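Local coordinates for uncharacterized protein Tm1382 (Thermotoga maritima, PDB 3E57), which is of unknown function but probably hydrolyses nucleoside diphosphate derivatives, as expected of a Nudix hydrolase, at residues G112-P115 with R116-F119. Numbering follows the deposited sequence.
Sequences GATP and REAF
The side chain of E117 reaches back from the first turn of helix 115-130 over the backbone of G112 and A113, its CD 3.8 Å from G112 CA. With CG anti to the backbone N (chi1 -176°) and the chain extended beyond it, the carboxylate arrives beside the amide of A113, whose N gives OE1 a weak, bent hydrogen bond of 3.0 Å. OE1 also lies against A113 CB, beyond which alanine adds no further atoms. T114 is the N-cap: its OG1, held between its own backbone N and carbonyl carbon (chi1 60°), accepts a weak bond of 3.3 Å from E117 N, nearly straight at 161°. The two side chains cross at about a right angle, OG1 touching E117 CB. Helical bonding begins with A118 N to T114 O at 2.7 Å, then F119 N to P115 O. P115 fits the first helical position, where the missing N-H costs no helical bond and the ring restrains phi. G112 lies so close to the helix that a side chain would clash with A118 N, while A118 CB lies 3.5 Å from G112 N. An alanine in place of E117 would remove the carboxylate and would probably leave the A113 amide without this acceptor and the loop freer to shift. Beyond the turn, R116 forms a salt bridge with E42, and F119 sets its ring edge-to-face with that of F44, joining this helix start to helix 41-51; the helix carries the REUXEE part of the Nudix signature, probably supplying metal-binding glutamates. Two weak bonds thus tie the helix start to its lead-in, and the negative carboxylate near the helix N-terminus probably also interacts favourably with the helix dipole.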
loop_
_atom_site.group_PDB
_atom_site.type_symbol
_atom_site.label_atom_id
_atom_site.label_comp_id
_atom_site.label_asym_id
_atom_site.label_seq_id
_atom_site.Cartn_x
_atom_site.Cartn_y
_atom_site.Cartn_z
ATOM N N GLY B 112 -10.502 17.557 22.619
ATOM C CA GLY B 112 -9.435 17.757 23.594
ATOM C C GLY B 112 -8.654 19.053 23.470
ATOM O O GLY B 112 -8.777 19.784 22.481
ATOM N N ALA B 113 -7.844 19.318 24.494
ATOM C CA ALA B 113 -7.086 20.569 24.624
ATOM C C ALA B 113 -5.840 20.612 23.735
ATOM O O ALA B 113 -5.283 21.691 23.484
ATOM C CB ALA B 113 -6.689 20.783 26.081
ATOM N N THR B 114 -5.395 19.439 23.287
ATOM C CA THR B 114 -4.248 19.306 22.385
ATOM C C THR B 114 -4.585 18.253 21.333
ATOM O O THR B 114 -5.464 17.423 21.563
ATOM C CB THR B 114 -2.983 18.836 23.139
ATOM O OG1 THR B 114 -3.232 17.559 23.751
ATOM C CG2 THR B 114 -2.567 19.857 24.210
ATOM N N PRO B 115 -3.887 18.279 20.177
ATOM C CA PRO B 115 -4.054 17.277 19.117
ATOM C C PRO B 115 -4.044 15.822 19.597
ATOM O O PRO B 115 -4.860 15.015 19.146
ATOM C CB PRO B 115 -2.845 17.534 18.214
ATOM C CG PRO B 115 -2.558 18.963 18.367
ATOM C CD PRO B 115 -2.895 19.303 19.793
ATOM N N ARG B 116 -3.116 15.498 20.490
ATOM C CA ARG B 116 -2.999 14.153 21.038
ATOM C C ARG B 116 -4.209 13.790 21.888
ATOM O O ARG B 116 -4.783 12.715 21.736
ATOM C CB ARG B 116 -1.730 14.056 21.871
ATOM C CG ARG B 116 -1.549 12.760 22.615
ATOM C CD ARG B 116 -0.654 12.958 23.807
ATOM N NE ARG B 116 0.036 11.725 24.144
ATOM C CZ ARG B 116 1.209 11.349 23.641
ATOM N NH1 ARG B 116 1.884 12.117 22.788
ATOM N NH2 ARG B 116 1.723 10.200 24.026
ATOM N N GLU B 117 -4.582 14.696 22.790
ATOM C CA GLU B 117 -5.734 14.492 23.652
ATOM C C GLU B 117 -7.028 14.413 22.842
ATOM O O GLU B 117 -7.882 13.571 23.125
ATOM C CB GLU B 117 -5.826 15.630 24.677
ATOM C CG GLU B 117 -6.936 15.476 25.707
ATOM C CD GLU B 117 -7.175 16.750 26.495
ATOM O OE1 GLU B 117 -6.290 17.636 26.472
ATOM O OE2 GLU B 117 -8.251 16.875 27.125
ATOM N N ALA B 118 -7.173 15.296 21.852
ATOM C CA ALA B 118 -8.363 15.315 20.995
ATOM C C ALA B 118 -8.439 14.028 20.184
ATOM O O ALA B 118 -9.516 13.460 20.022
ATOM C CB ALA B 118 -8.352 16.524 20.056
ATOM N N PHE B 119 -7.285 13.580 19.689
ATOM C CA PHE B 119 -7.198 12.339 18.913
ATOM C C PHE B 119 -7.694 11.161 19.736
ATOM O O PHE B 119 -8.584 10.427 19.307
ATOM C CB PHE B 119 -5.765 12.075 18.446
ATOM C CG PHE B 119 -5.617 10.795 17.650
ATOM C CD1 PHE B 119 -5.744 10.800 16.270
ATOM C CD2 PHE B 119 -5.373 9.588 18.295
ATOM C CE1 PHE B 119 -5.623 9.623 15.540
ATOM C CE2 PHE B 119 -5.258 8.404 17.578
ATOM C CZ PHE B 119 -5.375 8.425 16.189
#